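Local coordinates for oxidoreductase, NAD-binding/iron-sulfur cluster-binding protein (PDB 6ZXU) that is a catabolic reductive dehalogenase, binding cobalamin and two [4Fe-4S] clusters that probably serve electron transfer in removing halogen from its substrates, at residues 292-297 with 530-535; 349-354 with 452-457. One frame throughout, in Å; residues are numbered along the deposited sequence.

Contact 1. Residues 292-297 with 530-535; sequences TIRRVD and PIDFGL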
# COMPACT_ATOMS: atom_id res chain seq x y z
N THR A 292 14.00 -5.77 -16.98
CA THR A 292 13.78 -5.60 -18.42
C THR A 292 13.52 -4.18 -18.83
O THR A 292 13.31 -3.94 -20.01
CB THR A 292 12.55 -6.44 -18.92
OG1 THR A 292 11.30 -5.94 -18.39
CG2 THR A 292 12.73 -7.91 -18.53
N ILE A 293 13.46 -3.24 -17.86
CA ILE A 293 13.19 -1.86 -18.19
C ILE A 293 14.53 -1.18 -18.46
O ILE A 293 15.47 -1.41 -17.70
CB ILE A 293 12.41 -1.20 -17.03
CG1 ILE A 293 11.11 -1.96 -16.74
CG2 ILE A 293 12.12 0.28 -17.27
CD1 ILE A 293 10.09 -1.93 -17.86
N ARG A 294 14.60 -0.32 -19.47
CA ARG A 294 15.78 0.47 -19.70
C ARG A 294 16.14 1.36 -18.51
O ARG A 294 15.31 2.08 -17.95
CB ARG A 294 15.70 1.36 -20.92
CG ARG A 294 15.84 0.51 -22.17
CD ARG A 294 16.11 1.28 -23.44
NE ARG A 294 16.65 2.60 -23.14
CZ ARG A 294 16.13 3.74 -23.62
NH1 ARG A 294 16.69 4.91 -23.29
NH2 ARG A 294 15.08 3.73 -24.45
N ARG A 295 17.43 1.34 -18.16
CA ARG A 295 18.01 2.25 -17.15
C ARG A 295 18.77 3.35 -17.85
O ARG A 295 19.40 3.14 -18.86
CB ARG A 295 18.94 1.48 -16.23
CG ARG A 295 18.27 0.29 -15.58
CD ARG A 295 17.47 0.75 -14.37
NE ARG A 295 16.62 -0.30 -13.84
CZ ARG A 295 16.10 -0.27 -12.64
NH1 ARG A 295 16.28 0.76 -11.84
NH2 ARG A 295 15.31 -1.28 -12.25
N VAL A 296 18.79 4.49 -17.24
CA VAL A 296 19.56 5.61 -17.66
C VAL A 296 20.18 6.19 -16.46
O VAL A 296 19.68 6.10 -15.33
CB VAL A 296 18.67 6.65 -18.46
CG1 VAL A 296 18.30 6.12 -19.83
CG2 VAL A 296 17.39 6.92 -17.73
N ASP A 297 21.30 6.88 -16.65
CA ASP A 297 21.98 7.49 -15.51
C ASP A 297 21.29 8.71 -14.94
O ASP A 297 21.37 8.95 -13.76
CB ASP A 297 23.44 7.78 -15.92
CG ASP A 297 24.29 6.44 -16.02
OD1 ASP A 297 24.29 5.86 -17.12
OD2 ASP A 297 24.83 5.92 -14.98
N PRO A 530 17.80 5.53 -12.48
CA PRO A 530 16.51 5.87 -13.06
C PRO A 530 16.10 5.02 -14.23
O PRO A 530 16.95 4.39 -14.90
CB PRO A 530 16.72 7.33 -13.50
CG PRO A 530 17.77 7.84 -12.61
CD PRO A 530 18.66 6.70 -12.31
N ILE A 531 14.80 5.02 -14.54
CA ILE A 531 14.26 4.15 -15.61
C ILE A 531 13.66 5.02 -16.72
O ILE A 531 13.31 6.18 -16.51
CB ILE A 531 13.21 3.13 -15.12
CG1 ILE A 531 12.10 3.85 -14.45
CG2 ILE A 531 13.90 2.06 -14.27
CD1 ILE A 531 10.96 2.97 -14.01
N ASP A 532 13.64 4.46 -17.93
CA ASP A 532 13.03 5.11 -19.10
C ASP A 532 12.14 4.09 -19.82
O ASP A 532 12.66 3.18 -20.46
CB ASP A 532 14.07 5.64 -20.02
CG ASP A 532 13.44 6.29 -21.30
OD1 ASP A 532 12.20 6.50 -21.46
OD2 ASP A 532 14.20 6.63 -22.21
N PHE A 533 10.81 4.21 -19.67
CA PHE A 533 9.95 3.32 -20.32
C PHE A 533 8.99 4.05 -21.30
O PHE A 533 7.91 3.53 -21.66
CB PHE A 533 9.19 2.41 -19.38
CG PHE A 533 8.27 3.12 -18.39
CD1 PHE A 533 8.78 3.64 -17.21
CD2 PHE A 533 6.91 3.11 -18.56
CE1 PHE A 533 7.97 4.24 -16.27
CE2 PHE A 533 6.08 3.72 -17.61
CZ PHE A 533 6.59 4.30 -16.47
N GLY A 534 9.41 5.19 -21.77
CA GLY A 534 8.66 5.89 -22.76
C GLY A 534 7.51 6.75 -22.21
O GLY A 534 6.73 7.21 -22.98
N LEU A 535 7.42 6.96 -20.90
CA LEU A 535 6.23 7.61 -20.31
C LEU A 535 6.11 9.04 -20.74
O LEU A 535 5.00 9.53 -20.87
CB LEU A 535 6.17 7.48 -18.80
CG LEU A 535 4.87 7.92 -18.17
CD1 LEU A 535 3.71 6.96 -18.54
CD2 LEU A 535 5.01 8.00 -16.69
O HOH W 1 12.12 0.33 -20.82
O HOH W 2 14.52 6.53 -25.65

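Contact 2. Residues 349-354 with 452-457; sequences PLIQNM and AYMRGA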
# COMPACT_ATOMS: atom_id res chain seq x y z
N PRO A 349 -4.85 3.32 15.06
CA PRO A 349 -3.96 3.09 16.23
C PRO A 349 -2.61 2.46 15.85
O PRO A 349 -1.58 2.81 16.43
CB PRO A 349 -4.76 2.10 17.11
CG PRO A 349 -6.19 2.29 16.69
CD PRO A 349 -6.16 2.67 15.24
N LEU A 350 -2.62 1.55 14.88
CA LEU A 350 -1.38 0.92 14.45
C LEU A 350 -0.47 1.96 13.78
O LEU A 350 0.71 2.08 14.11
CB LEU A 350 -1.62 -0.23 13.49
CG LEU A 350 -2.18 -1.55 14.04
CD1 LEU A 350 -3.61 -1.35 14.50
CD2 LEU A 350 -2.12 -2.70 12.99
N ILE A 351 -1.05 2.77 12.92
CA ILE A 351 -0.33 3.80 12.21
C ILE A 351 0.28 4.80 13.21
O ILE A 351 1.45 5.12 13.14
CB ILE A 351 -1.28 4.52 11.19
CG1 ILE A 351 -1.57 3.64 10.02
CG2 ILE A 351 -0.61 5.80 10.72
CD1 ILE A 351 -2.67 4.19 9.12
N GLN A 352 -0.51 5.31 14.12
CA GLN A 352 0.01 6.34 15.04
C GLN A 352 1.07 5.82 15.99
O GLN A 352 2.03 6.50 16.31
CB GLN A 352 -1.11 7.00 15.79
CG GLN A 352 -1.99 7.89 14.98
CD GLN A 352 -3.24 8.33 15.80
OE1 GLN A 352 -3.65 7.68 16.81
NE2 GLN A 352 -3.88 9.43 15.34
N ASN A 353 0.92 4.62 16.46
CA ASN A 353 1.83 4.07 17.41
C ASN A 353 3.05 3.44 16.87
O ASN A 353 3.89 2.98 17.62
CB ASN A 353 1.10 3.14 18.35
CG ASN A 353 0.16 3.92 19.27
OD1 ASN A 353 0.60 4.52 20.26
ND2 ASN A 353 -1.12 4.00 18.92
N MET A 354 3.17 3.34 15.55
CA MET A 354 4.44 2.97 14.94
C MET A 354 5.41 4.14 14.88
O MET A 354 6.62 3.95 14.75
CB MET A 354 4.23 2.36 13.54
CG MET A 354 3.78 0.90 13.56
SD MET A 354 3.73 0.13 11.92
CE MET A 354 2.32 0.96 11.14
N ALA A 452 -2.06 0.89 2.57
CA ALA A 452 -0.74 0.91 1.97
C ALA A 452 0.25 1.64 2.90
O ALA A 452 1.39 1.22 3.01
CB ALA A 452 -0.82 1.53 0.58
N TYR A 453 -0.19 2.73 3.49
CA TYR A 453 0.61 3.50 4.48
C TYR A 453 0.96 2.64 5.69
O TYR A 453 2.12 2.56 6.09
CB TYR A 453 -0.17 4.66 4.96
CG TYR A 453 -0.16 5.83 4.02
CD1 TYR A 453 0.90 6.08 3.22
CD2 TYR A 453 -1.18 6.74 4.03
CE1 TYR A 453 0.93 7.19 2.42
CE2 TYR A 453 -1.20 7.84 3.21
CZ TYR A 453 -0.11 8.10 2.43
OH TYR A 453 -0.05 9.28 1.63
N MET A 454 -0.02 1.93 6.20
CA MET A 454 0.18 1.07 7.32
C MET A 454 1.09 -0.09 7.02
O MET A 454 2.06 -0.35 7.77
CB MET A 454 -1.19 0.58 7.85
CG MET A 454 -1.18 -0.35 9.07
SD MET A 454 -0.90 -2.03 8.54
CE MET A 454 -2.21 -2.36 7.23
N ARG A 455 0.87 -0.77 5.93
CA ARG A 455 1.70 -1.89 5.54
C ARG A 455 3.13 -1.48 5.28
O ARG A 455 4.11 -2.16 5.71
CB ARG A 455 1.14 -2.56 4.31
CG ARG A 455 1.91 -3.76 3.78
CD ARG A 455 2.04 -4.91 4.77
NE ARG A 455 0.74 -5.23 5.42
CZ ARG A 455 -0.29 -5.84 4.80
NH1 ARG A 455 -0.18 -6.21 3.52
NH2 ARG A 455 -1.44 -6.07 5.46
N GLY A 456 3.31 -0.37 4.56
CA GLY A 456 4.65 0.18 4.32
C GLY A 456 5.43 0.53 5.62
O GLY A 456 6.56 0.17 5.74
N ALA A 457 4.77 1.23 6.50
CA ALA A 457 5.33 1.67 7.76
C ALA A 457 5.79 0.51 8.58
O ALA A 457 6.88 0.54 9.17
CB ALA A 457 4.39 2.53 8.55

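Contact 1. Residues 292-297 with 530-535
Arg-295 and Ile-531 face each other as the non-hydrogen-bonded pair of a very short antiparallel pairing, their CA atoms 4.5 Å apart. The Arg-295 side chain leaves with CB near the carbonyl O of Pro-530, and CG stands beside its own backbone N. A bend at the next bond (chi2 -82°) then turns the chain so that CD lies 3.8 Å from Ile-531 CG2. From there the guanidinium spreads over the same methyl: CG2 sits 3.4 Å above its plane, offset toward the rim, and is met by NE, CZ and NH1. NH1 finally donates to the backbone O of Arg-529, so the flat group is held both by a polar bond at its tip and by an apolar contact on one face. Two direct backbone bonds flank the pair: Asp-532 N to Arg-294 O, 2.9 Å and nearly straight at 162°, and Val-296 N to Pro-530 O, 3.0 Å. Beyond them the strands part, and a water spans the gap, accepting from Arg-294 N and donating to Asp-532 O. On the other face Arg-294 NH1 makes a salt bridge with Asp-532 OD2 at 3.2 Å, the guanidinium and carboxylate planes being 71° apart. The other carboxylate oxygen, OD1, accepts from Gly-534 N at 3.1 Å, forming an Asx turn; Gly-534 is in turn the N-cap of helix 535-540. Ile-293 CG2 adds an apolar contact, 3.7 Å from Ile-531 CB. Strand 531-532 of this two-stranded sheet lies just ahead of the helix that carries the cluster ligand Cys-539. Glu-497 accepts from the backbone N of both Phe-533 and Leu-535, while Ile-293 and Phe-533 pack on Ile-613 of helix 603-614.

Contact 2. Residues 349-354 with 452-457
The carbonyl O of Pro-349 is gripped twice by Asn-353, just before Met-354 reaches across to Met-454 and Ala-457. Asn-353 ND2 donates to Pro-349 O at 2.8 Å with an N-H...O angle of 163°, and the oxygen lies almost in the amide plane; the backbone N of Asn-353 donates to the same oxygen at 3.1 Å. The doubled bond ties the Asn-353 amide to its own helix 342-354. Across the interface side chains meet through apolar groups, apart from Met-354 CE, which also comes up against a backbone carbonyl O. The segments 349-354 and 452-457, the second lying within helix 445-469, run 41° apart in direction, their axes 9.7 Å apart at closest approach. Ile-351 CG1 lies 3.8 Å from Met-454 CB, the two side chains crossing at about a right angle, and Leu-350 CB is 4.4 Å from Met-454 CG. Met-454 has CG anti to the backbone N (chi1 -179°) and then bends at chi2 and chi3, which carries its end away from segment 349-354; the side chain also touches Glu-178 and Ile-182 of helix 168-190. Met-354 does the opposite: a bend at chi3 brings its methyl CE over to 3.7 Å from Ala-457 CB and 3.6 Å from Met-454 O. Were Met-354 an alanine, CG, SD and CE would go, and a gap would probably open beside Ala-457 CB and Met-454 O. One residue before Met-454, Tyr-453 touches the cobalamin and its OH bonds to Lys-515, while Arg-455 turns away to salt bridges with Glu-178 and Asp-118. The one charged side chain of segment 452-457 is thus paired on the far side, and the seam rests on shape and dispersion, without a hydrogen bond between the segments.

Overall arrangement
The two contacts share no helix or strand; their centres are about 31 Å and their nearest atoms about 19 Å apart. Contact 2 lies in the core, its centre about 10 Å from the centre of the chain, and all five touching residues are buried; contact 1, its centre about 23 Å out, is only partly buried. Chemistry follows place: the outer strand pairing combines backbone bonds, waters and a salt bridge, whereas the inner helix pair meets mainly through apolar side chains, with no polar bond between segments. Along the sequence contact 2 nests inside the loop closed by contact 1. Each borders a cofactor region: contact 1 an iron-sulfur cluster, contact 2 the cobalamin pocket.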